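Local coordinates for putative xanthine dehydrogenase YAGS fad-binding subunit (Escherichia coli, PDB 5G5G), which probably serves as the molybdenum-cofactor-binding subunit of a periplasmic aldehyde oxidase, oxidising aldehydes at a molybdenum centre carried by pterin cytosine dinucleotide, at residues Ser624-Ile627 and Gly628-Met632; Pro352-Ala355 and Pro356-Ala360. One frame throughout, in Å; residues are numbered along the deposited sequence.

Interaction 1: Ser624-Ile627 and Gly628-Met632. With MCN (pterin cytosine dinucleotide), chain Y.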
loop_
_atom_site.group_PDB
_atom_site.type_symbol
_atom_site.label_atom_id
_atom_site.label_comp_id
_atom_site.label_asym_id
_atom_site.label_seq_id
_atom_site.Cartn_x
_atom_site.Cartn_y
_atom_site.Cartn_z
ATOM N N SER C 624 -4.965 -0.273 16.899
ATOM C CA SER C 624 -4.271 -0.549 15.635
ATOM C C SER C 624 -5.108 -0.245 14.415
ATOM O O SER C 624 -4.601 0.275 13.412
ATOM C CB SER C 624 -3.753 -1.985 15.645
ATOM O OG SER C 624 -2.587 -2.066 16.504
ATOM N N GLN C 625 -6.368 -0.579 14.502
ATOM C CA GLN C 625 -7.241 -0.286 13.409
ATOM C C GLN C 625 -7.309 1.213 13.080
ATOM O O GLN C 625 -7.355 1.599 11.968
ATOM C CB GLN C 625 -8.661 -0.719 13.736
ATOM C CG GLN C 625 -8.889 -2.208 13.626
ATOM C CD GLN C 625 -8.704 -2.677 12.205
ATOM O OE1 GLN C 625 -7.689 -3.243 11.869
ATOM N NE2 GLN C 625 -9.642 -2.383 11.402
ATOM N N VAL C 626 -7.359 2.013 14.127
ATOM C CA VAL C 626 -7.515 3.434 13.976
ATOM C C VAL C 626 -6.217 4.104 13.512
ATOM O O VAL C 626 -6.252 4.971 12.635
ATOM C CB VAL C 626 -8.086 4.069 15.249
ATOM C CG1 VAL C 626 -8.234 5.550 15.064
ATOM C CG2 VAL C 626 -9.454 3.466 15.495
ATOM N N ILE C 627 -5.087 3.723 14.064
ATOM C CA ILE C 627 -3.830 4.274 13.547
ATOM C C ILE C 627 -3.601 3.838 12.104
ATOM O O ILE C 627 -3.072 4.588 11.308
ATOM C CB ILE C 627 -2.568 4.013 14.419
ATOM C CG1 ILE C 627 -2.204 2.518 14.451
ATOM C CG2 ILE C 627 -2.744 4.531 15.856
ATOM C CD1 ILE C 627 -0.905 2.246 15.178
ATOM N N GLY C 628 -4.057 2.643 11.780
ATOM C CA GLY C 628 -3.942 2.120 10.434
ATOM C C GLY C 628 -4.802 2.945 9.493
ATOM O O GLY C 628 -4.414 3.289 8.334
ATOM N N ALA C 629 -6.018 3.247 9.955
ATOM C CA ALA C 629 -6.909 4.069 9.178
ATOM C C ALA C 629 -6.426 5.518 9.061
ATOM O O ALA C 629 -6.623 6.147 7.993
ATOM C CB ALA C 629 -8.296 4.003 9.765
ATOM N N MET C 630 -5.868 6.045 10.142
ATOM C CA MET C 630 -5.205 7.369 10.129
ATOM C C MET C 630 -4.112 7.435 9.034
ATOM O O MET C 630 -4.063 8.391 8.247
ATOM C CB MET C 630 -4.632 7.750 11.483
ATOM C CG MET C 630 -5.752 8.047 12.518
ATOM S SD MET C 630 -5.232 7.812 14.246
ATOM C CE MET C 630 -4.243 9.243 14.467
ATOM N N THR C 631 -3.296 6.383 8.958
ATOM C CA THR C 631 -2.291 6.277 7.933
ATOM C C THR C 631 -2.870 6.221 6.530
ATOM O O THR C 631 -2.411 6.948 5.634
ATOM C CB THR C 631 -1.411 5.044 8.259
ATOM O OG1 THR C 631 -0.871 5.234 9.593
ATOM C CG2 THR C 631 -0.333 4.920 7.214
ATOM N N MET C 632 -3.924 5.430 6.327
ATOM C CA MET C 632 -4.555 5.354 5.012
ATOM C C MET C 632 -5.219 6.694 4.619
ATOM O O MET C 632 -5.190 7.099 3.447
ATOM C CB MET C 632 -5.554 4.193 5.021
ATOM C CG MET C 632 -6.107 3.855 3.687
ATOM S SD MET C 632 -6.957 2.235 3.802
ATOM C CE MET C 632 -5.629 1.084 3.752
HETATM N N1 MCN Y . -12.798 -3.835 17.333
HETATM C C2 MCN Y . -12.746 -3.907 18.797
HETATM N N3 MCN Y . -14.121 -3.398 19.229
HETATM C C4 MCN Y . -15.136 -2.860 18.573
HETATM C C5 MCN Y . -14.991 -3.011 17.084
HETATM C C6 MCN Y . -13.860 -3.401 16.575
HETATM O O2 MCN Y . -11.939 -4.273 19.478
HETATM N N4 MCN Y . -16.217 -2.342 19.037
HETATM C "C1'" MCN Y . -11.494 -4.100 16.747
HETATM C C2D MCN Y . -11.157 -5.638 16.744
HETATM O "O2'" MCN Y . -9.743 -5.819 16.752
HETATM C "C3'" MCN Y . -11.741 -5.980 15.469
HETATM C C4D MCN Y . -11.464 -4.848 14.381
HETATM O O4D MCN Y . -11.495 -3.708 15.368
HETATM O "O3'" MCN Y . -11.324 -7.236 14.821
HETATM C "C5'" MCN Y . -12.345 -4.506 13.330
HETATM O "O5'" MCN Y . -13.694 -4.808 13.600
HETATM P PA MCN Y . -14.789 -4.137 12.731
HETATM O O1A MCN Y . -16.090 -4.887 13.013
HETATM O O2A MCN Y . -14.713 -2.656 12.856
HETATM O O3A MCN Y . -14.324 -4.497 11.152
HETATM P PB MCN Y . -14.650 -5.866 10.432
HETATM O O1B MCN Y . -15.958 -5.795 9.771
HETATM O O2B MCN Y . -14.353 -7.002 11.355
HETATM O O3B MCN Y . -13.456 -5.857 9.407
HETATM C C10 MCN Y . -13.611 -5.126 8.118
HETATM C "C9'" MCN Y . -12.934 -3.801 8.093
HETATM C "C8'" MCN Y . -13.335 -3.103 6.681
HETATM S "S8'" MCN Y . -14.914 -3.147 6.122
HETATM C "C7'" MCN Y . -12.376 -2.725 5.990
HETATM S "S7'" MCN Y . -12.600 -2.116 4.323
HETATM C "C6'" MCN Y . -10.943 -2.499 6.562
HETATM C C7 MCN Y . -11.084 -2.708 8.144
HETATM O "O9'" MCN Y . -11.659 -3.910 8.465
HETATM N "N5'" MCN Y . -10.155 -3.716 5.998
HETATM C C4A MCN Y . -8.843 -4.066 6.631
HETATM N "N8'" MCN Y . -9.711 -2.759 8.690
HETATM C C4B MCN Y . -8.773 -3.531 8.103
HETATM N "N1'" MCN Y . -7.541 -3.678 8.741
HETATM C "C2'" MCN Y . -6.599 -4.634 8.347
HETATM N "N2'" MCN Y . -5.490 -4.762 8.899
HETATM N "N3'" MCN Y . -6.727 -5.052 7.050
HETATM C "C4'" MCN Y . -7.819 -5.028 6.198
HETATM O "O4'" MCN Y . -8.043 -5.445 5.045
#
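I627 O is gripped twice by T631. The side-chain OG1 of T631 donates to I627 O at 2.9 Å. The backbone N of T631 reaches I627 O at 3.0 Å from the opposite face of the carbonyl plane. T631 can do this because its OG1 sits beside its own backbone N, anti to the carbonyl carbon (chi1 -57°). The same OG1 is also hydrogen-bonded to Q670 NE2, so the hydroxyl ties the helix to its neighbour strand. One residue earlier, M630 N donates to V626 O at 2.7 Å. That bond is fairly straight, with an N-H...O angle of 164°. M630 CG also leans on V626 O, at 3.1 Å. The M630 chain then bends at chi3, and its SD packs against V626 CG1 at 3.8 Å. The two side chains cross obliquely. Bonds from G628 N to S624 O and from A629 N to Q625 O continue the alpha-helical pattern. The side chain of Q625 reaches the cofactor. Its chain is bent at chi2 (-64°), which folds the amide down beside the pterin. Q625 CG lies 3.5 Å from O4D of the cytidine ribose, and Q625 CD lies 3.7 Å from the pterin N8'. With an alanine here the reach to the cofactor would be lost, which is likely to open a gap beside the ribose and leave the pterin nitrogens without their amide neighbour. S624 OG is hydrogen-bonded to an acidic side chain of the chain of another protein. These turns belong to helix 619-638 and are buried. V626 and M630 pack on strands 602-612 and 669-674, and I627 on 669-674, while Q625, A629 and M632 meet the loop residue R350.

Interaction 2: Pro352-Ala355 and Pro356-Ala360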
loop_
_atom_site.group_PDB
_atom_site.type_symbol
_atom_site.label_atom_id
_atom_site.label_comp_id
_atom_site.label_asym_id
_atom_site.label_seq_id
_atom_site.Cartn_x
_atom_site.Cartn_y
_atom_site.Cartn_z
ATOM N N PRO C 352 -16.592 2.910 1.952
ATOM C CA PRO C 352 -17.135 3.362 0.683
ATOM C C PRO C 352 -18.202 4.418 0.934
ATOM O O PRO C 352 -19.032 4.265 1.860
ATOM C CB PRO C 352 -17.785 2.110 0.074
ATOM C CG PRO C 352 -17.738 1.084 1.129
ATOM C CD PRO C 352 -16.773 1.467 2.166
ATOM N N GLY C 353 -18.100 5.477 0.155
ATOM C CA GLY C 353 -19.019 6.593 0.266
ATOM C C GLY C 353 -18.598 7.582 1.334
ATOM O O GLY C 353 -18.358 8.758 1.019
ATOM N N GLU C 354 -18.534 7.168 2.614
ATOM C CA GLU C 354 -18.165 8.125 3.658
ATOM C C GLU C 354 -16.752 8.642 3.520
ATOM O O GLU C 354 -16.485 9.816 3.772
ATOM C CB GLU C 354 -18.372 7.535 5.072
ATOM C CG GLU C 354 -19.757 7.803 5.627
ATOM C CD GLU C 354 -20.827 6.886 5.110
ATOM O OE1 GLU C 354 -20.553 5.909 4.391
ATOM O OE2 GLU C 354 -21.993 7.163 5.452
ATOM N N ALA C 355 -15.807 7.810 3.092
ATOM C CA ALA C 355 -14.435 8.350 3.016
ATOM C C ALA C 355 -14.383 9.585 2.059
ATOM O O ALA C 355 -14.001 10.671 2.470
ATOM C CB ALA C 355 -13.430 7.261 2.639
ATOM N N PRO C 356 -14.817 9.448 0.790
ATOM C CA PRO C 356 -14.798 10.631 -0.085
ATOM C C PRO C 356 -15.856 11.665 0.249
ATOM O O PRO C 356 -15.611 12.889 0.088
ATOM C CB PRO C 356 -14.965 10.038 -1.499
ATOM C CG PRO C 356 -15.736 8.750 -1.269
ATOM C CD PRO C 356 -15.206 8.223 0.041
ATOM N N GLY C 357 -17.002 11.244 0.768
ATOM C CA GLY C 357 -18.034 12.216 1.137
ATOM C C GLY C 357 -17.562 13.165 2.207
ATOM O O GLY C 357 -17.795 14.371 2.116
ATOM N N LEU C 358 -16.947 12.626 3.262
ATOM C CA LEU C 358 -16.372 13.473 4.325
ATOM C C LEU C 358 -15.150 14.215 3.868
ATOM O O LEU C 358 -14.875 15.299 4.387
ATOM C CB LEU C 358 -16.048 12.626 5.576
ATOM C CG LEU C 358 -17.310 12.069 6.252
ATOM C CD1 LEU C 358 -16.929 10.909 7.159
ATOM C CD2 LEU C 358 -17.975 13.157 7.082
ATOM N N MET C 359 -14.416 13.672 2.893
ATOM C CA MET C 359 -13.281 14.441 2.322
ATOM C C MET C 359 -13.774 15.798 1.749
ATOM O O MET C 359 -13.066 16.795 1.861
ATOM C CB MET C 359 -12.556 13.663 1.249
ATOM C CG MET C 359 -11.616 12.605 1.805
ATOM S SD MET C 359 -11.021 11.390 0.628
ATOM C CE MET C 359 -9.669 12.288 -0.098
ATOM N N ALA C 360 -14.983 15.809 1.216
ATOM C CA ALA C 360 -15.652 17.032 0.758
ATOM C C ALA C 360 -16.403 17.769 1.886
ATOM O O ALA C 360 -16.160 18.964 2.084
ATOM C CB ALA C 360 -16.581 16.723 -0.390
#
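The flat peptide groups of G353, E354 and A355 each take a backbone N-H from the next turn. G357 N meets G353 O at 2.8 Å, nearly along the C=O axis. The next two carbonyls are approached differently. L358 N meets E354 O at 2.9 Å, tilted 26° from the carbonyl plane. M359 N donates to A355 O at 3.1 Å, tilted 23° from that plane. Side chains gather round the same oxygens. L358 CB, CG and CD1 lie about E354 O, and M359 CG touches A355 O, also at 3.1 Å. The CG of M359 is anti to its own carbonyl carbon (chi1 -78°), which brings it back over the previous turn. The puckered ring of P356 adds to this. P356 CG rests 3.5 Å from G353 O. P356 CD lies 3.3 Å from A355 CB, a closeness that follows from the peptide link between the two residues. The E354 carboxylate is held from outside, with OE1 in a salt bridge to R440 and OE2 hydrogen-bonded to Q321. G353 has positive phi, a backbone shape favoured by glycine. P352 touches the dioxothiomolybdenum ion just before the helix begins. This is a helix N-terminus with G353 at the N-cap and a proline in the first turn, where its lack of an N-H breaks no helical bond, and it starts helix 354-372 beside the molybdenum site.

From the N terminus, interaction 2 comes first. It forms the opening turn of helix 354-372, directly after a loop that reaches the molybdenum ion. Interaction 1 follows much later, inside helix 619-638. The two stand in series and neither nest nor cross. Each closes a helical turn and no long loop. Their centres are about 16 Å apart and their nearest atoms about 8 Å apart, so they do not touch. R350, just before interaction 2, packs on residues of interaction 1. Interaction 2 ties its helix to strands 174-182 and 285-293. Interaction 1 ties the other helix to strands 602-612 and 669-674, in the second molybdopterin cofactor-binding domain.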